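Local coordinates for protein NADP-dependent 2-hydroxyacid dehydrogenase (Rhizobium etli, PDB 4XCV) that probably interconverts 2-hydroxyacids and 2-oxoacids with NADP(H) as cofactor, and binds NADPH in a Rossmann-type domain, at residues W106-L115 and L225-A233; V141-G152 and F190-L201. All coordinates share one frame; numbering follows the deposited sequence.

Interaction 1: W106-L115 and L225-A233; sequences WVVMQCLMHL and LGQPVFINA. With NDP (NADPH dihydro-nicotinamide-adenine-dinucleotide phosphate), chain B.
Ile231 on strand 229-232 points toward helix 106-115 and reaches Trp106 with one branch and Gln110 and Cys111 with the other. Its CB carries CG2 anti to the backbone N, beside the carbonyl carbon, and this methyl comes 3.5 Å from Trp106 CZ3 on the six-membered part of the indole. The other branch is extended (chi2 -178°), running through CG1 to CD1, which touches both Cys111 SG (3.9 Å) and Gln110 CB. Two residues earlier on the strand, the methyl CG1 of Val229, facing the helix one turn past Gln110, sits almost exactly above the middle of the His114 imidazole, a CH-pi contact 3.5 Å from the centroid and 2° off the ring normal. The polar end of the ring is tied as well: His114 NE2 hydrogen-bonds to Ser257 OG, which Gln110 OE1 also reaches, and Phe279 meets the ring edge-to-face. With an alanine here, the Val229 methyl would probably lose the ring face it rests on, and Ser257 OG one of its hydrogen bonds. At the cofactor end, Ala233 CB lies 3.7 Å from Trp106 CZ3, while the carbonyl of Ala233 accepts a 2.9 Å hydrogen bond from NADPH N7N, the nicotinamide amide nitrogen. At the other end the methyl CD2 of Leu225 approaches Leu115 CA at 4.2 Å. The helix segment runs nearly antiparallel to the strand, at 163°, with their axes 10.1 Å apart. Helix 100-116 covers this part of the parallel sheet, resting also on Val198 of the adjoining strand 196-199 and packing against helix 150-162; Met109 and Met113 meet Leu112 and Met113 of the second subunit.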
loop_
_atom_site.group_PDB
_atom_site.type_symbol
_atom_site.label_atom_id
_atom_site.label_comp_id
_atom_site.label_asym_id
_atom_site.label_seq_id
_atom_site.Cartn_x
_atom_site.Cartn_y
_atom_site.Cartn_z
ATOM N N TRP A 106 -5.721 -0.569 -4.745
ATOM C CA TRP A 106 -5.468 0.777 -5.279
ATOM C C TRP A 106 -5.647 1.822 -4.200
ATOM O O TRP A 106 -4.796 2.719 -4.050
ATOM C CB TRP A 106 -6.367 1.027 -6.485
ATOM C CG TRP A 106 -6.147 2.332 -7.198
ATOM C CD1 TRP A 106 -5.381 2.515 -8.292
ATOM C CD2 TRP A 106 -6.722 3.610 -6.903
ATOM N NE1 TRP A 106 -5.410 3.817 -8.692
ATOM C CE2 TRP A 106 -6.228 4.510 -7.850
ATOM C CE3 TRP A 106 -7.579 4.085 -5.919
ATOM C CZ2 TRP A 106 -6.566 5.867 -7.838
ATOM C CZ3 TRP A 106 -7.919 5.428 -5.894
ATOM C CH2 TRP A 106 -7.433 6.287 -6.862
ATOM N N VAL A 107 -6.735 1.728 -3.437
ATOM C CA VAL A 107 -6.993 2.731 -2.416
ATOM C C VAL A 107 -5.884 2.731 -1.370
ATOM O O VAL A 107 -5.406 3.793 -0.974
ATOM C CB VAL A 107 -8.362 2.479 -1.744
ATOM C CG1 VAL A 107 -8.554 3.325 -0.482
ATOM C CG2 VAL A 107 -9.507 2.724 -2.715
ATOM N N VAL A 108 -5.523 1.557 -0.868
ATOM C CA VAL A 108 -4.487 1.496 0.162
ATOM C C VAL A 108 -3.162 2.016 -0.397
ATOM O O VAL A 108 -2.450 2.778 0.271
ATOM C CB VAL A 108 -4.347 0.074 0.720
ATOM C CG1 VAL A 108 -3.069 -0.099 1.528
ATOM C CG2 VAL A 108 -5.585 -0.263 1.523
ATOM N N MET A 109 -2.808 1.635 -1.643
ATOM C CA MET A 109 -1.563 2.120 -2.234
ATOM C C MET A 109 -1.562 3.626 -2.337
ATOM O O MET A 109 -0.565 4.250 -1.988
ATOM C CB MET A 109 -1.377 1.499 -3.631
ATOM C CG MET A 109 -0.022 1.808 -4.246
ATOM S SD MET A 109 0.126 1.074 -5.887
ATOM C CE MET A 109 -1.050 2.050 -6.744
ATOM N N GLN A 110 -2.658 4.219 -2.794
ATOM C CA GLN A 110 -2.700 5.666 -2.923
ATOM C C GLN A 110 -2.601 6.340 -1.586
ATOM O O GLN A 110 -1.875 7.313 -1.406
ATOM C CB GLN A 110 -3.967 6.124 -3.635
ATOM C CG GLN A 110 -4.072 5.604 -5.080
ATOM C CD GLN A 110 -3.038 6.139 -6.034
ATOM O OE1 GLN A 110 -2.404 7.147 -5.853
ATOM N NE2 GLN A 110 -2.797 5.335 -7.114
ATOM N N CYS A 111 -3.321 5.845 -0.589
ATOM C CA CYS A 111 -3.212 6.434 0.756
ATOM C C CYS A 111 -1.819 6.325 1.316
ATOM O O CYS A 111 -1.327 7.285 1.923
ATOM C CB CYS A 111 -4.229 5.779 1.721
ATOM S SG CYS A 111 -5.959 6.210 1.378
ATOM N N LEU A 112 -1.168 5.181 1.108
ATOM C CA LEU A 112 0.219 5.036 1.559
ATOM C C LEU A 112 1.176 5.960 0.806
ATOM O O LEU A 112 2.072 6.562 1.421
ATOM C CB LEU A 112 0.676 3.578 1.494
ATOM C CG LEU A 112 0.004 2.607 2.433
ATOM C CD1 LEU A 112 0.367 1.165 2.072
ATOM C CD2 LEU A 112 0.402 2.875 3.882
ATOM N N MET A 113 0.989 6.117 -0.502
ATOM C CA MET A 113 1.884 6.986 -1.260
ATOM C C MET A 113 1.759 8.429 -0.789
ATOM O O MET A 113 2.751 9.173 -0.754
ATOM C CB MET A 113 1.639 6.854 -2.776
ATOM C CG MET A 113 2.152 5.543 -3.329
ATOM S SD MET A 113 2.165 5.400 -5.116
ATOM C CE MET A 113 0.462 5.795 -5.495
ATOM N N HIS A 114 0.576 8.860 -0.425
ATOM C CA HIS A 114 0.402 10.201 0.146
ATOM C C HIS A 114 0.943 10.275 1.564
ATOM O O HIS A 114 1.628 11.263 1.911
ATOM C CB HIS A 114 -1.051 10.627 0.096
ATOM C CG HIS A 114 -1.447 11.038 -1.273
ATOM N ND1 HIS A 114 -1.017 12.217 -1.840
ATOM C CD2 HIS A 114 -2.157 10.386 -2.208
ATOM C CE1 HIS A 114 -1.498 12.279 -3.075
ATOM N NE2 HIS A 114 -2.195 11.189 -3.318
ATOM N N LEU A 115 0.720 9.261 2.369
ATOM C CA LEU A 115 1.241 9.250 3.729
ATOM C C LEU A 115 2.763 9.333 3.730
ATOM O O LEU A 115 3.351 10.081 4.550
ATOM C CB LEU A 115 0.827 7.952 4.435
ATOM C CG LEU A 115 1.292 7.804 5.875
ATOM C CD1 LEU A 115 0.573 8.712 6.836
ATOM C CD2 LEU A 115 1.158 6.353 6.333
ATOM N N LEU A 225 -0.712 15.458 7.822
ATOM C CA LEU A 225 -0.155 15.654 6.467
ATOM C C LEU A 225 0.091 17.068 6.075
ATOM O O LEU A 225 0.586 17.328 4.948
ATOM C CB LEU A 225 -1.112 15.121 5.375
ATOM C CG LEU A 225 -1.471 13.689 5.516
ATOM C CD1 LEU A 225 -2.544 13.323 4.501
ATOM C CD2 LEU A 225 -0.247 12.807 5.387
ATOM N N GLY A 226 -0.347 18.019 6.911
ATOM C CA GLY A 226 -0.166 19.415 6.566
ATOM C C GLY A 226 -1.369 19.947 5.812
ATOM O O GLY A 226 -2.092 20.837 6.305
ATOM N N GLN A 227 -1.553 19.431 4.595
ATOM C CA GLN A 227 -2.667 19.795 3.727
ATOM C C GLN A 227 -3.398 18.515 3.358
ATOM O O GLN A 227 -2.769 17.471 3.172
ATOM C CB GLN A 227 -2.185 20.494 2.475
ATOM C CG GLN A 227 -1.485 21.838 2.752
ATOM C CD GLN A 227 -0.534 22.279 1.634
ATOM O OE1 GLN A 227 0.253 21.482 1.114
ATOM N NE2 GLN A 227 -0.549 23.568 1.314
ATOM N N PRO A 228 -4.731 18.565 3.301
ATOM C CA PRO A 228 -5.479 17.355 3.025
ATOM C C PRO A 228 -5.420 16.895 1.582
ATOM O O PRO A 228 -5.019 17.627 0.682
ATOM C CB PRO A 228 -6.906 17.744 3.425
ATOM C CG PRO A 228 -6.966 19.202 3.148
ATOM C CD PRO A 228 -5.601 19.732 3.459
ATOM N N VAL A 229 -5.763 15.629 1.374
ATOM C CA VAL A 229 -5.655 14.967 0.070
ATOM C C VAL A 229 -6.998 14.469 -0.413
ATOM O O VAL A 229 -7.800 13.996 0.383
ATOM C CB VAL A 229 -4.675 13.781 0.213
ATOM C CG1 VAL A 229 -4.595 12.931 -1.027
ATOM C CG2 VAL A 229 -3.299 14.314 0.549
ATOM N N PHE A 230 -7.218 14.582 -1.726
ATOM C CA PHE A 230 -8.431 14.113 -2.372
ATOM C C PHE A 230 -8.155 12.906 -3.250
ATOM O O PHE A 230 -7.349 12.992 -4.172
ATOM C CB PHE A 230 -9.047 15.233 -3.222
ATOM C CG PHE A 230 -10.255 14.806 -4.014
ATOM C CD1 PHE A 230 -11.359 14.252 -3.370
ATOM C CD2 PHE A 230 -10.246 14.899 -5.362
ATOM C CE1 PHE A 230 -12.455 13.841 -4.133
ATOM C CE2 PHE A 230 -11.328 14.488 -6.105
ATOM C CZ PHE A 230 -12.418 13.987 -5.491
ATOM N N ILE A 231 -8.868 11.800 -2.994
ATOM C CA ILE A 231 -8.748 10.589 -3.761
ATOM C C ILE A 231 -10.125 10.243 -4.323
ATOM O O ILE A 231 -11.100 10.253 -3.557
ATOM C CB ILE A 231 -8.185 9.448 -2.910
ATOM C CG1 ILE A 231 -6.785 9.838 -2.391
ATOM C CG2 ILE A 231 -8.185 8.132 -3.678
ATOM C CD1 ILE A 231 -6.112 8.752 -1.565
ATOM N N ASN A 232 -10.246 9.962 -5.624
ATOM C CA ASN A 232 -11.531 9.526 -6.213
ATOM C C ASN A 232 -11.314 8.379 -7.156
ATOM O O ASN A 232 -10.512 8.461 -8.082
ATOM C CB ASN A 232 -12.193 10.682 -6.973
ATOM C CG ASN A 232 -13.614 10.355 -7.396
ATOM O OD1 ASN A 232 -14.243 9.434 -6.866
ATOM N ND2 ASN A 232 -14.134 11.137 -8.331
ATOM N N ALA A 233 -12.037 7.290 -6.885
ATOM C CA ALA A 233 -12.140 6.163 -7.835
ATOM C C ALA A 233 -13.570 5.741 -8.039
ATOM O O ALA A 233 -13.822 4.619 -8.452
ATOM C CB ALA A 233 -11.287 4.978 -7.365
HETATM P PA NDP B . -22.640 0.452 -3.581
HETATM O O1A NDP B . -22.420 -0.880 -2.934
HETATM O O2A NDP B . -23.949 0.763 -4.277
HETATM O O5B NDP B . -22.363 1.557 -2.458
HETATM C C5B NDP B . -22.642 2.931 -2.749
HETATM C C4B NDP B . -22.364 3.716 -1.489
HETATM O O4B NDP B . -22.509 5.099 -1.798
HETATM C C3B NDP B . -23.332 3.380 -0.379
HETATM O O3B NDP B . -22.658 3.406 0.895
HETATM C C2B NDP B . -24.309 4.519 -0.497
HETATM O O2B NDP B . -25.007 4.864 0.730
HETATM C C1B NDP B . -23.378 5.672 -0.869
HETATM N N9A NDP B . -24.078 6.812 -1.464
HETATM C C8A NDP B . -24.792 6.774 -2.607
HETATM N N7A NDP B . -25.388 7.991 -2.798
HETATM C C5A NDP B . -25.052 8.759 -1.718
HETATM C C6A NDP B . -25.401 10.044 -1.305
HETATM N N6A NDP B . -26.162 10.836 -2.061
HETATM N N1A NDP B . -24.905 10.487 -0.144
HETATM C C2A NDP B . -24.105 9.705 0.613
HETATM N N3A NDP B . -23.735 8.454 0.290
HETATM C C4A NDP B . -24.231 8.026 -0.892
HETATM O O3 NDP B . -21.479 0.744 -4.656
HETATM P PN NDP B . -19.997 0.127 -4.751
HETATM O O1N NDP B . -19.349 0.340 -3.424
HETATM O O2N NDP B . -20.027 -1.240 -5.245
HETATM O O5D NDP B . -19.376 1.030 -5.886
HETATM C C5D NDP B . -19.347 2.458 -5.754
HETATM C C4D NDP B . -19.087 3.031 -7.153
HETATM O O4D NDP B . -17.749 2.765 -7.549
HETATM C C3D NDP B . -19.907 2.435 -8.263
HETATM O O3D NDP B . -21.206 3.048 -8.345
HETATM C C2D NDP B . -19.069 2.677 -9.507
HETATM O O2D NDP B . -19.501 3.902 -10.147
HETATM C C1D NDP B . -17.685 2.911 -8.974
HETATM N N1N NDP B . -16.655 1.976 -9.437
HETATM C C2N NDP B . -15.487 2.443 -9.982
HETATM C C3N NDP B . -14.565 1.603 -10.508
HETATM C C7N NDP B . -13.312 2.062 -11.049
HETATM O O7N NDP B . -12.713 1.278 -11.824
HETATM N N7N NDP B . -12.766 3.226 -10.747
HETATM C C4N NDP B . -14.771 0.140 -10.433
HETATM C C5N NDP B . -16.024 -0.233 -9.802
HETATM C C6N NDP B . -16.929 0.610 -9.358
HETATM P P2B NDP B . -25.930 3.752 1.466
HETATM O O1X NDP B . -26.681 4.511 2.511
HETATM O O2X NDP B . -26.818 3.171 0.379
HETATM O O3X NDP B . -25.021 2.711 1.978
#

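Interaction 2: V141-G152 and F190-L201. With NDP (NADPH dihydro-nicotinamide-adenine-dinucleotide phosphate), chain B.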
loop_
_atom_site.group_PDB
_atom_site.type_symbol
_atom_site.label_atom_id
_atom_site.label_comp_id
_atom_site.label_asym_id
_atom_site.label_seq_id
_atom_site.Cartn_x
_atom_site.Cartn_y
_atom_site.Cartn_z
ATOM N N VAL A 141 -3.231 9.847 10.970
ATOM C CA VAL A 141 -3.906 10.387 9.809
ATOM C C VAL A 141 -5.291 9.757 9.706
ATOM O O VAL A 141 -5.448 8.522 9.850
ATOM C CB VAL A 141 -3.079 10.094 8.544
ATOM C CG1 VAL A 141 -3.857 10.473 7.290
ATOM C CG2 VAL A 141 -1.753 10.815 8.636
ATOM N N THR A 142 -6.297 10.580 9.489
ATOM C CA THR A 142 -7.660 10.059 9.307
ATOM C C THR A 142 -8.028 10.020 7.841
ATOM O O THR A 142 -8.020 11.032 7.120
ATOM C CB THR A 142 -8.677 10.915 10.028
ATOM O OG1 THR A 142 -8.399 10.865 11.443
ATOM C CG2 THR A 142 -10.129 10.462 9.805
ATOM N N VAL A 143 -8.329 8.811 7.394
ATOM C CA VAL A 143 -8.924 8.593 6.070
ATOM C C VAL A 143 -10.444 8.571 6.211
ATOM O O VAL A 143 -11.000 7.801 7.015
ATOM C CB VAL A 143 -8.436 7.279 5.426
ATOM C CG1 VAL A 143 -9.004 7.185 4.025
ATOM C CG2 VAL A 143 -6.916 7.212 5.394
ATOM N N GLY A 144 -11.107 9.478 5.478
ATOM C CA GLY A 144 -12.556 9.553 5.427
ATOM C C GLY A 144 -13.061 8.933 4.151
ATOM O O GLY A 144 -12.816 9.472 3.065
ATOM N N VAL A 145 -13.742 7.784 4.273
ATOM C CA VAL A 145 -14.251 7.065 3.110
ATOM C C VAL A 145 -15.696 7.489 2.848
ATOM O O VAL A 145 -16.563 7.333 3.704
ATOM C CB VAL A 145 -14.121 5.552 3.306
ATOM C CG1 VAL A 145 -14.613 4.826 2.080
ATOM C CG2 VAL A 145 -12.659 5.196 3.589
ATOM N N MET A 146 -15.945 7.985 1.649
ATOM C CA MET A 146 -17.271 8.430 1.213
ATOM C C MET A 146 -17.823 7.354 0.313
ATOM O O MET A 146 -17.354 7.120 -0.810
ATOM C CB MET A 146 -17.228 9.783 0.509
ATOM C CG MET A 146 -16.659 10.847 1.431
ATOM S SD MET A 146 -16.640 12.535 0.752
ATOM C CE MET A 146 -18.236 13.096 1.129
ATOM N N GLY A 147 -18.852 6.683 0.844
ATOM C CA GLY A 147 -19.402 5.495 0.187
ATOM C C GLY A 147 -18.946 4.292 0.986
ATOM O O GLY A 147 -17.740 4.022 1.098
ATOM N N LEU A 148 -19.903 3.588 1.574
ATOM C CA LEU A 148 -19.643 2.449 2.429
ATOM C C LEU A 148 -20.416 1.270 1.892
ATOM O O LEU A 148 -21.104 0.549 2.650
ATOM C CB LEU A 148 -20.020 2.772 3.873
ATOM C CG LEU A 148 -19.180 3.856 4.510
ATOM C CD1 LEU A 148 -19.693 4.106 5.901
ATOM C CD2 LEU A 148 -17.670 3.544 4.507
ATOM N N GLY A 149 -20.325 1.047 0.588
ATOM C CA GLY A 149 -20.988 -0.090 -0.065
ATOM C C GLY A 149 -19.998 -1.230 -0.205
ATOM O O GLY A 149 -19.125 -1.436 0.665
ATOM N N ILE A 150 -20.115 -1.989 -1.271
ATOM C CA ILE A 150 -19.237 -3.126 -1.480
ATOM C C ILE A 150 -17.772 -2.670 -1.469
ATOM O O ILE A 150 -16.929 -3.240 -0.767
ATOM C CB ILE A 150 -19.572 -3.800 -2.801
ATOM C CG1 ILE A 150 -21.007 -4.372 -2.790
ATOM C CG2 ILE A 150 -18.528 -4.828 -3.145
ATOM C CD1 ILE A 150 -21.243 -5.550 -1.910
ATOM N N LEU A 151 -17.467 -1.582 -2.188
ATOM C CA LEU A 151 -16.094 -1.135 -2.287
ATOM C C LEU A 151 -15.654 -0.413 -1.019
ATOM O O LEU A 151 -14.602 -0.719 -0.477
ATOM C CB LEU A 151 -15.902 -0.257 -3.526
ATOM C CG LEU A 151 -16.187 -0.932 -4.827
ATOM C CD1 LEU A 151 -15.959 0.040 -5.988
ATOM C CD2 LEU A 151 -15.407 -2.231 -5.028
ATOM N N GLY A 152 -16.457 0.499 -0.496
ATOM C CA GLY A 152 -16.010 1.257 0.648
ATOM C C GLY A 152 -15.820 0.417 1.872
ATOM O O GLY A 152 -14.896 0.678 2.640
ATOM N N PHE A 190 -17.967 15.479 9.080
ATOM C CA PHE A 190 -17.118 14.402 8.582
ATOM C C PHE A 190 -15.948 15.000 7.826
ATOM O O PHE A 190 -14.814 14.594 8.055
ATOM C CB PHE A 190 -17.961 13.489 7.689
ATOM C CG PHE A 190 -17.182 12.586 6.771
ATOM C CD1 PHE A 190 -16.763 11.311 7.165
ATOM C CD2 PHE A 190 -16.869 12.997 5.467
ATOM C CE1 PHE A 190 -16.072 10.508 6.256
ATOM C CE2 PHE A 190 -16.190 12.180 4.592
ATOM C CZ PHE A 190 -15.790 10.948 4.996
ATOM N N LEU A 191 -16.194 15.980 6.955
ATOM C CA LEU A 191 -15.073 16.571 6.199
ATOM C C LEU A 191 -14.029 17.237 7.094
ATOM O O LEU A 191 -12.818 17.107 6.894
ATOM C CB LEU A 191 -15.583 17.613 5.196
ATOM C CG LEU A 191 -16.399 17.055 4.026
ATOM C CD1 LEU A 191 -17.046 18.203 3.255
ATOM C CD2 LEU A 191 -15.556 16.225 3.115
ATOM N N ALA A 192 -14.511 17.895 8.141
ATOM C CA ALA A 192 -13.614 18.585 9.064
ATOM C C ALA A 192 -12.676 17.680 9.836
ATOM O O ALA A 192 -11.639 18.154 10.332
ATOM C CB ALA A 192 -14.442 19.408 10.038
ATOM N N LYS A 193 -13.022 16.402 9.927
ATOM C CA LYS A 193 -12.199 15.377 10.565
ATOM C C LYS A 193 -11.292 14.621 9.611
ATOM O O LYS A 193 -10.521 13.790 10.062
ATOM C CB LYS A 193 -13.124 14.314 11.234
ATOM C CG LYS A 193 -13.959 14.795 12.389
ATOM C CD LYS A 193 -15.028 13.791 12.836
ATOM C CE LYS A 193 -14.464 12.454 13.309
ATOM N NZ LYS A 193 -13.939 12.501 14.701
ATOM N N THR A 194 -11.429 14.866 8.321
ATOM C CA THR A 194 -10.785 14.051 7.282
ATOM C C THR A 194 -9.486 14.693 6.759
ATOM O O THR A 194 -9.502 15.830 6.314
ATOM C CB THR A 194 -11.756 13.811 6.123
ATOM O OG1 THR A 194 -12.873 13.073 6.607
ATOM C CG2 THR A 194 -11.119 13.035 5.024
ATOM N N ASP A 195 -8.412 13.915 6.816
ATOM C CA ASP A 195 -7.112 14.278 6.209
ATOM C C ASP A 195 -6.987 13.769 4.758
ATOM O O ASP A 195 -6.431 14.454 3.916
ATOM C CB ASP A 195 -5.976 13.714 7.036
ATOM C CG ASP A 195 -5.960 14.242 8.444
ATOM O OD1 ASP A 195 -5.967 15.494 8.637
ATOM O OD2 ASP A 195 -5.900 13.401 9.383
ATOM N N ILE A 196 -7.407 12.532 4.526
ATOM C CA ILE A 196 -7.421 11.955 3.172
ATOM C C ILE A 196 -8.846 11.520 2.868
ATOM O O ILE A 196 -9.387 10.655 3.536
ATOM C CB ILE A 196 -6.449 10.737 3.058
ATOM C CG1 ILE A 196 -5.016 11.071 3.497
ATOM C CG2 ILE A 196 -6.545 10.164 1.650
ATOM C CD1 ILE A 196 -4.104 9.856 3.418
ATOM N N LEU A 197 -9.455 12.180 1.880
ATOM C CA LEU A 197 -10.807 11.848 1.461
ATOM C C LEU A 197 -10.703 10.763 0.394
ATOM O O LEU A 197 -10.013 10.987 -0.597
ATOM C CB LEU A 197 -11.497 13.087 0.902
ATOM C CG LEU A 197 -12.980 12.973 0.491
ATOM C CD1 LEU A 197 -13.516 14.399 0.253
ATOM C CD2 LEU A 197 -13.249 12.054 -0.712
ATOM N N VAL A 198 -11.382 9.628 0.584
ATOM C CA VAL A 198 -11.477 8.566 -0.424
ATOM C C VAL A 198 -12.902 8.487 -0.962
ATOM O O VAL A 198 -13.814 8.147 -0.231
ATOM C CB VAL A 198 -11.009 7.214 0.157
ATOM C CG1 VAL A 198 -11.316 6.029 -0.778
ATOM C CG2 VAL A 198 -9.534 7.279 0.497
ATOM N N GLY A 199 -13.037 8.782 -2.245
ATOM C CA GLY A 199 -14.361 8.776 -2.909
ATOM C C GLY A 199 -14.671 7.464 -3.582
ATOM O O GLY A 199 -13.995 7.091 -4.553
ATOM N N LEU A 200 -15.719 6.804 -3.093
ATOM C CA LEU A 200 -16.215 5.544 -3.642
ATOM C C LEU A 200 -17.738 5.610 -3.737
ATOM O O LEU A 200 -18.469 4.702 -3.309
ATOM C CB LEU A 200 -15.762 4.342 -2.808
ATOM C CG LEU A 200 -14.266 4.033 -2.892
ATOM C CD1 LEU A 200 -13.851 3.053 -1.840
ATOM C CD2 LEU A 200 -13.866 3.534 -4.277
ATOM N N LEU A 201 -18.206 6.714 -4.330
ATOM C CA LEU A 201 -19.653 6.959 -4.508
ATOM C C LEU A 201 -20.104 6.605 -5.936
ATOM O O LEU A 201 -19.335 6.803 -6.882
ATOM C CB LEU A 201 -19.984 8.443 -4.270
ATOM C CG LEU A 201 -19.773 8.968 -2.838
ATOM C CD1 LEU A 201 -19.969 10.501 -2.848
ATOM C CD2 LEU A 201 -20.690 8.298 -1.866
HETATM P PA NDP B . -22.640 0.452 -3.581
HETATM O O1A NDP B . -22.420 -0.880 -2.934
HETATM O O2A NDP B . -23.949 0.763 -4.277
HETATM O O5B NDP B . -22.363 1.557 -2.458
HETATM C C5B NDP B . -22.642 2.931 -2.749
HETATM C C4B NDP B . -22.364 3.716 -1.489
HETATM O O4B NDP B . -22.509 5.099 -1.798
HETATM C C3B NDP B . -23.332 3.380 -0.379
HETATM O O3B NDP B . -22.658 3.406 0.895
HETATM C C2B NDP B . -24.309 4.519 -0.497
HETATM O O2B NDP B . -25.007 4.864 0.730
HETATM C C1B NDP B . -23.378 5.672 -0.869
HETATM N N9A NDP B . -24.078 6.812 -1.464
HETATM C C8A NDP B . -24.792 6.774 -2.607
HETATM N N7A NDP B . -25.388 7.991 -2.798
HETATM C C5A NDP B . -25.052 8.759 -1.718
HETATM C C6A NDP B . -25.401 10.044 -1.305
HETATM N N6A NDP B . -26.162 10.836 -2.061
HETATM N N1A NDP B . -24.905 10.487 -0.144
HETATM C C2A NDP B . -24.105 9.705 0.613
HETATM N N3A NDP B . -23.735 8.454 0.290
HETATM C C4A NDP B . -24.231 8.026 -0.892
HETATM O O3 NDP B . -21.479 0.744 -4.656
HETATM P PN NDP B . -19.997 0.127 -4.751
HETATM O O1N NDP B . -19.349 0.340 -3.424
HETATM O O2N NDP B . -20.027 -1.240 -5.245
HETATM O O5D NDP B . -19.376 1.030 -5.886
HETATM C C5D NDP B . -19.347 2.458 -5.754
HETATM C C4D NDP B . -19.087 3.031 -7.153
HETATM O O4D NDP B . -17.749 2.765 -7.549
HETATM C C3D NDP B . -19.907 2.435 -8.263
HETATM O O3D NDP B . -21.206 3.048 -8.345
HETATM C C2D NDP B . -19.069 2.677 -9.507
HETATM O O2D NDP B . -19.501 3.902 -10.147
HETATM C C1D NDP B . -17.685 2.911 -8.974
HETATM N N1N NDP B . -16.655 1.976 -9.437
HETATM C C2N NDP B . -15.487 2.443 -9.982
HETATM C C3N NDP B . -14.565 1.603 -10.508
HETATM C C7N NDP B . -13.312 2.062 -11.049
HETATM O O7N NDP B . -12.713 1.278 -11.824
HETATM N N7N NDP B . -12.766 3.226 -10.747
HETATM C C4N NDP B . -14.771 0.140 -10.433
HETATM C C5N NDP B . -16.024 -0.233 -9.802
HETATM C C6N NDP B . -16.929 0.610 -9.358
HETATM P P2B NDP B . -25.930 3.752 1.466
HETATM O O1X NDP B . -26.681 4.511 2.511
HETATM O O2X NDP B . -26.818 3.171 0.379
HETATM O O3X NDP B . -25.021 2.711 1.978
HETATM O O HOH W 1 -10.286 12.661 12.600
HETATM O O HOH W 2 -18.751 2.200 -1.617
#
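The Phe190 ring has Thr194 OG1 over the centre of one face, 3.9 Å above its plane, and Val145 N and Gly144 C at its edge. Met146 CG, anti to its carbonyl carbon (chi1 -59°), comes in obliquely, 3.5 Å from Phe190 CE2, and the sulfur beyond it makes a Met-aromatic contact while resting 3.7 Å from Leu197 CD1. The ring and Thr194 OG1 occupy the place where a side chain on Gly144 would go, so glycine lets helix 187-192 lie close on this side. The Asp195 carboxylate uses the anti lone pair of OD2 for a nearly straight 2.9 Å bond from Thr142 N, and the same oxygen forms a salt bridge with Arg220. Thr142 O in turn accepts from both Asp195 N and Ile196 N. From there strands 142-146 and 196-199 run parallel, bonded alternately up to Leu200 N on Met146 O, while Val143 CG1 meets Val198 CG2 at 3.6 Å on the face turned to helices 100-116 and 150-162. Past Met146 the chain turns at Gly147 and Gly149: Leu148 N binds the ribose oxygen O3B, and Ile150 N and Leu151 N at the helix start bind O1A and O1N of the diphosphate. A water joins O1N to Leu200 O, Gly149 N and Gly152 N. Strand, glycine-rich turn and helix fit the GxGxxG dinucleotide-binding motif of a Rossmann fold.

Interactions 1 and 2 lie about 11 Å apart, centre to centre, and both involve the same seven-stranded parallel sheet, where strands 142-146, 196-199 and 229-232 stand side by side. Ile231 N and O probably hydrogen-bond to Leu197 O and Gly199 N, joining the two contacts directly. Along the chain, interaction 2 is nested within the loop closed by interaction 1: helix 100-116 comes first, both strands of interaction 2 follow, and strand 229-232 comes last. Both reach NADPH, interaction 2 at its ribose and diphosphate and interaction 1 at the nicotinamide amide, so the turn after strand 142-146 and the end of strand 229-232, two strands along, hold separate parts of the cofactor in one Rossmann-type domain.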